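Side-chain contacts in type III secretion system effector protein ExoU (Pseudomonas fluorescens, PDB 4QMK), which probably acts as a patatin-like phospholipase, delivered into host cells by type III secretion and brought to the plasma membrane by a phosphatidylinositol 4,5-bisphosphate-binding domain: residues A[67-72]-A[82-87]; A[252-257]-A[637-642]; A[485-490]-A[536-541]. All coordinates share one frame; numbering follows the deposited sequence.

Contact 1: residues A[67-72]-A[82-87]; sequences AHLVLS and PGMVQA
Met-84 reaches from helix 81-90 to two leucines, Leu-69 and Leu-71, that project from the same face of strand 68-72, and its side chain alone carries the helix side of the contact. Earlier on the helix, Pro-82 packs instead against Phe-122, Thr-123 and Ser-126 of helix 119-127, and the carbonyls of Pro-82 and Gly-83 receive the helical bonds from Gln-86 N and Ala-87 N. At Met-84 CG lies opposite the backbone nitrogen (chi1 177°), and bends at the next two bonds lay the thioether across the ends of the leucines. SD sits 3.9 Å from Leu-69 CD1, while the terminal methyl is closer to its partner, with CE 3.5 Å from Leu-71 CD2. One flexible chain thus spans both leucines, spaced two residues apart on the strand, and bridges backbones whose nearest CA atoms, Leu-69 CA and Val-85 CA, are still 10.2 Å apart. After Val-85, which meets Ala-119, Gln-86 touches Arg-419 of helix 408-431 and hydrogen-bonds through NE2 to Thr-123 OG1, and Ala-87 packs on Val-422. All three touching side chains are buried, and the interaction is purely apolar. It joins the first strand and helix of a beta-alpha-beta unit completed by strand 99-103, with the glycine-rich loop that probably forms the oxyanion hole, as in other patatin-like enzymes, between the two segments. Leu-71 also touches the putative nucleophile elbow around Ser-104. Strands 99-103 and 332-337 run parallel to strand 68-72 on its two sides, and helices 119-127 and 408-431 pack on helix 81-90.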
loop_
_atom_site.group_PDB
_atom_site.type_symbol
_atom_site.label_atom_id
_atom_site.label_comp_id
_atom_site.label_asym_id
_atom_site.label_seq_id
_atom_site.Cartn_x
_atom_site.Cartn_y
_atom_site.Cartn_z
ATOM N N ALA A 67 14.193 7.905 26.019
ATOM C CA ALA A 67 14.025 7.989 24.573
ATOM C C ALA A 67 12.680 7.371 24.119
ATOM O O ALA A 67 12.159 7.701 23.058
ATOM C CB ALA A 67 15.164 7.280 23.884
ATOM N N HIS A 68 12.115 6.495 24.924
ATOM C CA HIS A 68 10.856 5.888 24.587
ATOM C C HIS A 68 9.851 6.085 25.755
ATOM O O HIS A 68 10.133 5.771 26.888
ATOM C CB HIS A 68 11.148 4.416 24.281
ATOM C CG HIS A 68 9.985 3.643 23.771
ATOM N ND1 HIS A 68 10.053 2.295 23.512
ATOM C CD2 HIS A 68 8.723 4.013 23.471
ATOM C CE1 HIS A 68 8.884 1.870 23.061
ATOM N NE2 HIS A 68 8.049 2.888 23.050
ATOM N N LEU A 69 8.706 6.651 25.478
ATOM C CA LEU A 69 7.657 6.843 26.495
ATOM C C LEU A 69 6.594 5.809 26.182
ATOM O O LEU A 69 6.090 5.752 25.050
ATOM C CB LEU A 69 7.091 8.243 26.399
ATOM C CG LEU A 69 5.932 8.628 27.291
ATOM C CD1 LEU A 69 6.222 8.431 28.779
ATOM C CD2 LEU A 69 5.620 10.101 27.042
ATOM N N VAL A 70 6.289 4.946 27.136
ATOM C CA VAL A 70 5.297 3.913 26.888
ATOM C C VAL A 70 4.108 4.157 27.775
ATOM O O VAL A 70 4.256 4.153 28.991
ATOM C CB VAL A 70 5.861 2.487 27.222
ATOM C CG1 VAL A 70 4.837 1.422 26.929
ATOM C CG2 VAL A 70 7.135 2.200 26.419
ATOM N N LEU A 71 2.932 4.304 27.197
ATOM C CA LEU A 71 1.664 4.512 27.992
ATOM C C LEU A 71 0.765 3.278 27.971
ATOM O O LEU A 71 0.153 2.990 26.962
ATOM C CB LEU A 71 0.885 5.733 27.446
ATOM C CG LEU A 71 1.734 6.994 27.261
ATOM C CD1 LEU A 71 0.941 8.157 26.769
ATOM C CD2 LEU A 71 2.366 7.368 28.575
ATOM N N SER A 72 0.648 2.584 29.098
ATOM C CA SER A 72 -0.191 1.360 29.221
ATOM C C SER A 72 -1.543 1.789 29.669
ATOM O O SER A 72 -1.881 1.718 30.821
ATOM C CB SER A 72 0.457 0.455 30.252
ATOM O OG SER A 72 1.863 0.482 30.048
ATOM N N PRO A 82 -1.602 13.987 32.337
ATOM C CA PRO A 82 -1.089 15.343 32.191
ATOM C C PRO A 82 0.038 15.679 33.153
ATOM O O PRO A 82 1.010 16.320 32.745
ATOM C CB PRO A 82 -2.318 16.198 32.443
ATOM C CG PRO A 82 -3.410 15.394 31.845
ATOM C CD PRO A 82 -3.072 13.967 32.253
ATOM N N GLY A 83 -0.048 15.228 34.392
ATOM C CA GLY A 83 1.060 15.469 35.328
ATOM C C GLY A 83 2.372 14.771 34.875
ATOM O O GLY A 83 3.501 15.298 35.058
ATOM N N MET A 84 2.232 13.600 34.275
ATOM C CA MET A 84 3.397 12.907 33.781
ATOM C C MET A 84 4.083 13.771 32.693
ATOM O O MET A 84 5.324 13.891 32.658
ATOM C CB MET A 84 2.978 11.520 33.305
ATOM C CG MET A 84 4.065 10.691 32.697
ATOM S SD MET A 84 4.198 10.979 30.945
ATOM C CE MET A 84 2.589 10.349 30.467
ATOM N N VAL A 85 3.295 14.389 31.832
ATOM C CA VAL A 85 3.881 15.238 30.801
ATOM C C VAL A 85 4.467 16.557 31.372
ATOM O O VAL A 85 5.482 17.083 30.858
ATOM C CB VAL A 85 2.849 15.612 29.757
ATOM C CG1 VAL A 85 3.479 16.491 28.667
ATOM C CG2 VAL A 85 2.235 14.356 29.186
ATOM N N GLN A 86 3.819 17.099 32.407
ATOM C CA GLN A 86 4.341 18.264 33.059
ATOM C C GLN A 86 5.733 17.950 33.578
ATOM O O GLN A 86 6.685 18.672 33.294
ATOM C CB GLN A 86 3.411 18.720 34.185
ATOM C CG GLN A 86 2.080 19.236 33.698
ATOM C CD GLN A 86 0.972 19.067 34.727
ATOM O OE1 GLN A 86 1.225 19.048 35.937
ATOM N NE2 GLN A 86 -0.271 19.004 34.254
ATOM N N ALA A 87 5.846 16.853 34.315
ATOM C CA ALA A 87 7.139 16.374 34.861
ATOM C C ALA A 87 8.195 16.198 33.798
ATOM O O ALA A 87 9.318 16.575 34.010
ATOM C CB ALA A 87 6.954 15.062 35.596
#

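Contact 2: residues A[252-257]-A[637-642]; sequences DGRPQL and SSTTVE
Arg-254, which gives the most surface to this contact, extends from the beginning of strand 254-260 and places its guanidinium beside the start of helix 639-646 and the loop leading into it, where Thr-640, Thr-639 and the carbonyl of Ser-637 lie round it. A bend at chi3 (81°) turns the planar end toward the hydroxyls of the two threonines. Thr-640 OG1 lies at the edge of the guanidinium, near its plane, 3.1 Å from Arg-254 NH2. The threonine hydroxyl is placed opposite its own carbonyl carbon (chi1 -52°), which turns OG1 to the arginine; its stronger partner is the hydroxyl of Ser-584, to which Arg-254 NH2 also makes a weak hydrogen bond. A water accepts a bond from Arg-254 NH1 at 3.1 Å and is linked to Thr-640 OG1 at 3.4 Å, a bridge that is weak on the threonine side. Ser-637, which is poorly ordered, contributes backbone only: its carbonyl O lies over one face of the guanidinium, 4.3 Å from Arg-254 NH1. Thr-639 OG1 comes in obliquely at 3.8 Å from Arg-254 NH2, and is hydrogen-bonded to Gln-643 OE1. The contact joins the edge strand of the mixed sheet to the last modelled helix of the chain. Its oxygens are neutral, so the positive charge of Arg-254 meets hydroxyls, a carbonyl and water rather than a carboxylate from the helix. Arg-157 lies close by, a like charge, itself in a long, weak ion pair with Asp-252; these dipoles and that distant carboxylate may together temper the crowding of cations.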
loop_
_atom_site.group_PDB
_atom_site.type_symbol
_atom_site.label_atom_id
_atom_site.label_comp_id
_atom_site.label_asym_id
_atom_site.label_seq_id
_atom_site.Cartn_x
_atom_site.Cartn_y
_atom_site.Cartn_z
ATOM N N ASP A 252 -11.488 -15.370 17.974
ATOM C CA ASP A 252 -11.671 -16.814 17.848
ATOM C C ASP A 252 -11.051 -17.583 19.025
ATOM O O ASP A 252 -10.447 -18.655 18.842
ATOM C CB ASP A 252 -11.102 -17.306 16.494
ATOM C CG ASP A 252 -11.327 -18.802 16.257
ATOM O OD1 ASP A 252 -12.464 -19.273 16.442
ATOM O OD2 ASP A 252 -10.359 -19.505 15.883
ATOM N N GLY A 253 -11.182 -17.018 20.226
ATOM C CA GLY A 253 -10.691 -17.653 21.446
ATOM C C GLY A 253 -9.220 -17.465 21.791
ATOM O O GLY A 253 -8.766 -17.958 22.829
ATOM N N ARG A 254 -8.473 -16.722 20.959
ATOM C CA ARG A 254 -7.044 -16.494 21.192
ATOM C C ARG A 254 -6.742 -14.978 21.196
ATOM O O ARG A 254 -7.212 -14.261 20.339
ATOM C CB ARG A 254 -6.236 -17.186 20.090
ATOM C CG ARG A 254 -6.422 -18.677 20.088
ATOM C CD ARG A 254 -6.302 -19.353 18.720
ATOM N NE ARG A 254 -4.927 -19.593 18.282
ATOM C CZ ARG A 254 -4.270 -20.740 18.450
ATOM N NH1 ARG A 254 -4.843 -21.784 19.059
ATOM N NH2 ARG A 254 -3.029 -20.844 18.000
ATOM N N PRO A 255 -5.919 -14.517 22.133
ATOM C CA PRO A 255 -5.465 -13.155 22.075
ATOM C C PRO A 255 -4.487 -12.908 20.941
ATOM O O PRO A 255 -3.649 -13.787 20.639
ATOM C CB PRO A 255 -4.743 -12.961 23.417
ATOM C CG PRO A 255 -4.271 -14.327 23.778
ATOM C CD PRO A 255 -5.317 -15.265 23.248
ATOM N N GLN A 256 -4.598 -11.716 20.342
ATOM C CA GLN A 256 -3.684 -11.237 19.288
ATOM C C GLN A 256 -3.180 -9.861 19.596
ATOM O O GLN A 256 -3.957 -9.006 19.899
ATOM C CB GLN A 256 -4.363 -11.128 17.921
ATOM C CG GLN A 256 -4.750 -12.435 17.307
ATOM C CD GLN A 256 -3.680 -13.106 16.458
ATOM O OE1 GLN A 256 -4.010 -13.990 15.719
ATOM N NE2 GLN A 256 -2.429 -12.650 16.514
ATOM N N LEU A 257 -1.875 -9.670 19.501
ATOM C CA LEU A 257 -1.300 -8.361 19.602
ATOM C C LEU A 257 -1.536 -7.639 18.294
ATOM O O LEU A 257 -1.114 -8.103 17.230
ATOM C CB LEU A 257 0.204 -8.365 19.738
ATOM C CG LEU A 257 1.027 -8.362 21.006
ATOM C CD1 LEU A 257 0.331 -7.494 22.037
ATOM C CD2 LEU A 257 1.346 -9.722 21.556
ATOM N N SER A 637 -8.893 -24.603 13.351
ATOM C CA SER A 637 -8.846 -24.795 14.815
ATOM C C SER A 637 -7.399 -24.594 15.332
ATOM O O SER A 637 -7.104 -23.524 15.840
ATOM C CB SER A 637 -9.409 -26.168 15.203
ATOM O OG SER A 637 -10.812 -26.239 14.982
ATOM N N SER A 638 -6.517 -25.600 15.196
ATOM C CA SER A 638 -5.067 -25.469 15.531
ATOM C C SER A 638 -4.207 -24.916 14.399
ATOM O O SER A 638 -3.415 -25.653 13.731
ATOM C CB SER A 638 -4.381 -26.797 15.948
ATOM O OG SER A 638 -2.946 -26.826 15.592
ATOM N N THR A 639 -4.264 -23.618 14.237
ATOM C CA THR A 639 -3.321 -23.038 13.331
ATOM C C THR A 639 -1.839 -23.218 13.796
ATOM O O THR A 639 -0.981 -22.989 13.007
ATOM C CB THR A 639 -3.639 -21.547 13.043
ATOM O OG1 THR A 639 -3.449 -20.757 14.230
ATOM C CG2 THR A 639 -5.088 -21.364 12.489
ATOM N N THR A 640 -1.531 -23.675 15.017
ATOM C CA THR A 640 -0.141 -23.597 15.513
ATOM C C THR A 640 0.880 -24.428 14.734
ATOM O O THR A 640 1.953 -23.921 14.348
ATOM C CB THR A 640 -0.009 -23.920 17.030
ATOM O OG1 THR A 640 -0.922 -23.138 17.800
ATOM C CG2 THR A 640 1.383 -23.635 17.566
ATOM N N VAL A 641 0.587 -25.699 14.545
ATOM C CA VAL A 641 1.461 -26.553 13.799
ATOM C C VAL A 641 1.517 -26.073 12.371
ATOM O O VAL A 641 2.577 -26.067 11.771
ATOM C CB VAL A 641 1.016 -28.073 13.860
ATOM C CG1 VAL A 641 1.828 -28.935 12.911
ATOM C CG2 VAL A 641 1.173 -28.609 15.276
ATOM N N GLU A 642 0.375 -25.696 11.824
ATOM C CA GLU A 642 0.303 -25.227 10.436
ATOM C C GLU A 642 1.144 -23.968 10.234
ATOM O O GLU A 642 1.913 -23.871 9.269
ATOM C CB GLU A 642 -1.146 -24.988 10.050
ATOM C CG GLU A 642 -1.929 -26.284 9.937
ATOM C CD GLU A 642 -1.293 -27.185 8.931
ATOM O OE1 GLU A 642 -1.209 -26.719 7.777
ATOM O OE2 GLU A 642 -0.854 -28.315 9.288
HETATM O O HOH W 1 -3.876 -24.695 18.456
#

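Contact 3: residues A[485-490]-A[536-541]; sequences TAIAEA and QQLLQV
Ile-487 lays its CD1 methyl against the base of Leu-538, 3.8 Å from Leu-538 CB and 4.2 Å from Leu-538 CD2. The two side chains cross at about a right angle, so the end of the isoleucine branch lies against the leucine's near half instead of running alongside it. Two torsions account for the approach: CG1 of Ile-487 stands opposite its carbonyl carbon (chi1 -54°), and chi2 of -75° brings CD1 to Leu-538. In Leu-538 CG lies opposite the backbone nitrogen (chi1 177°), which presents CB and one methyl to the incoming group. The other branch of Ile-487 meets a polar neighbour: CG2 lies 4.2 Å from Gln-537 OE1. The hydrogen-bond partner of that oxygen is Asn-491 ND2, at the end of the helix that carries Ile-487. Gln-537 therefore ties the helices by polar means next to the apolar contact. Backbones come fairly near here, with Ile-487 CA and Leu-538 CA 7.6 Å apart. The pair joins helix 464-491 to helix 533-544 in an all-helical part of the chain. Leu-503 of helix 501-513 packs on both Ile-487 and Leu-538, closing a three-helix junction, while Leu-557 of helix 555-585 covers Leu-538 as well. The chemistry is that of a small hydrophobic core: dispersion between buried methyl and methylene groups, without directional bonds between isoleucine and leucine, and with a partly exposed glutamine at its margin whose amide oxygen is satisfied by the neighbouring asparagine.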
loop_
_atom_site.group_PDB
_atom_site.type_symbol
_atom_site.label_atom_id
_atom_site.label_comp_id
_atom_site.label_asym_id
_atom_site.label_seq_id
_atom_site.Cartn_x
_atom_site.Cartn_y
_atom_site.Cartn_z
ATOM N N THR A 485 30.831 7.165 0.294
ATOM C CA THR A 485 31.011 8.004 -0.885
ATOM C C THR A 485 31.073 7.187 -2.155
ATOM O O THR A 485 30.449 7.533 -3.151
ATOM C CB THR A 485 32.273 8.879 -0.785
ATOM O OG1 THR A 485 32.044 9.947 0.147
ATOM C CG2 THR A 485 32.626 9.488 -2.146
ATOM N N ALA A 486 31.835 6.109 -2.144
ATOM C CA ALA A 486 31.938 5.289 -3.338
ATOM C C ALA A 486 30.588 4.712 -3.762
ATOM O O ALA A 486 30.350 4.545 -4.936
ATOM C CB ALA A 486 32.959 4.191 -3.137
ATOM N N ILE A 487 29.713 4.398 -2.793
ATOM C CA ILE A 487 28.378 3.886 -3.078
ATOM C C ILE A 487 27.570 5.012 -3.720
ATOM O O ILE A 487 26.910 4.789 -4.723
ATOM C CB ILE A 487 27.615 3.435 -1.811
ATOM C CG1 ILE A 487 28.387 2.427 -0.945
ATOM C CG2 ILE A 487 26.275 2.842 -2.191
ATOM C CD1 ILE A 487 28.442 1.022 -1.497
ATOM N N ALA A 488 27.581 6.211 -3.120
ATOM C CA ALA A 488 26.923 7.391 -3.714
ATOM C C ALA A 488 27.375 7.634 -5.159
ATOM O O ALA A 488 26.552 7.861 -6.014
ATOM C CB ALA A 488 27.184 8.639 -2.878
ATOM N N GLU A 489 28.682 7.557 -5.407
ATOM C CA GLU A 489 29.269 7.703 -6.749
ATOM C C GLU A 489 28.709 6.696 -7.737
ATOM O O GLU A 489 28.318 7.053 -8.821
ATOM C CB GLU A 489 30.792 7.490 -6.724
ATOM C CG GLU A 489 31.614 8.398 -5.797
ATOM C CD GLU A 489 31.732 9.828 -6.273
ATOM O OE1 GLU A 489 31.310 10.091 -7.420
ATOM O OE2 GLU A 489 32.237 10.692 -5.494
ATOM N N ALA A 490 28.716 5.428 -7.383
ATOM C CA ALA A 490 28.185 4.377 -8.255
ATOM C C ALA A 490 26.695 4.564 -8.546
ATOM O O ALA A 490 26.230 4.177 -9.619
ATOM C CB ALA A 490 28.413 2.992 -7.637
ATOM N N GLN A 536 23.074 -0.613 3.189
ATOM C CA GLN A 536 22.086 -1.660 2.929
ATOM C C GLN A 536 22.205 -2.174 1.492
ATOM O O GLN A 536 22.234 -3.374 1.274
ATOM C CB GLN A 536 20.661 -1.154 3.226
ATOM C CG GLN A 536 20.298 -1.170 4.699
ATOM C CD GLN A 536 20.197 -2.598 5.244
ATOM O OE1 GLN A 536 19.692 -3.499 4.569
ATOM N NE2 GLN A 536 20.679 -2.813 6.457
ATOM N N GLN A 537 22.285 -1.290 0.504
ATOM C CA GLN A 537 22.409 -1.777 -0.894
ATOM C C GLN A 537 23.653 -2.640 -1.045
ATOM O O GLN A 537 23.631 -3.666 -1.733
ATOM C CB GLN A 537 22.596 -0.668 -1.914
ATOM C CG GLN A 537 21.582 0.430 -1.974
ATOM C CD GLN A 537 21.994 1.480 -3.005
ATOM O OE1 GLN A 537 22.075 2.678 -2.689
ATOM N NE2 GLN A 537 22.303 1.033 -4.224
ATOM N N LEU A 538 24.752 -2.182 -0.449
ATOM C CA LEU A 538 25.994 -2.913 -0.539
ATOM C C LEU A 538 25.819 -4.260 0.127
ATOM O O LEU A 538 26.282 -5.270 -0.409
ATOM C CB LEU A 538 27.157 -2.146 0.075
ATOM C CG LEU A 538 28.444 -2.968 0.045
ATOM C CD1 LEU A 538 28.911 -3.307 -1.356
ATOM C CD2 LEU A 538 29.524 -2.250 0.816
ATOM N N LEU A 539 25.143 -4.295 1.275
ATOM C CA LEU A 539 24.897 -5.606 1.932
ATOM C C LEU A 539 24.094 -6.548 1.063
ATOM O O LEU A 539 24.345 -7.753 1.067
ATOM C CB LEU A 539 24.235 -5.460 3.284
ATOM C CG LEU A 539 25.161 -4.900 4.360
ATOM C CD1 LEU A 539 24.401 -4.730 5.654
ATOM C CD2 LEU A 539 26.348 -5.796 4.558
ATOM N N GLN A 540 23.149 -6.018 0.296
ATOM C CA GLN A 540 22.379 -6.893 -0.623
ATOM C C GLN A 540 23.298 -7.505 -1.669
ATOM O O GLN A 540 23.275 -8.709 -1.885
ATOM C CB GLN A 540 21.234 -6.141 -1.300
ATOM C CG GLN A 540 20.172 -5.612 -0.329
ATOM C CD GLN A 540 19.675 -6.685 0.647
ATOM O OE1 GLN A 540 19.511 -7.857 0.279
ATOM N NE2 GLN A 540 19.461 -6.290 1.903
ATOM N N VAL A 541 24.128 -6.666 -2.291
ATOM C CA VAL A 541 25.080 -7.129 -3.281
ATOM C C VAL A 541 25.945 -8.207 -2.662
ATOM O O VAL A 541 26.185 -9.238 -3.257
ATOM C CB VAL A 541 26.029 -6.003 -3.752
ATOM C CG1 VAL A 541 27.126 -6.603 -4.638
ATOM C CG2 VAL A 541 25.273 -4.909 -4.489
#

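Contacts 1 and 2 both reach the mixed sheet, one on a central strand and the other on an edge strand, with centres about 34 Å apart. Contact 1 is local, joining neighbouring elements of the patatin-like unit by apolar packing. Contact 2 spans hundreds of residues, connecting that sheet to the last modelled helix, 639-646, and the loop before it through hydroxyls and water around a cation. Contact 3, lying on the opposite side of the chain's centre from contact 1, is again apolar but between helices alone, and is nested within the loop closed by contact 2. All three are buried; polar chemistry dominates where sheet and C-terminal region meet, and is marginal in contact 3.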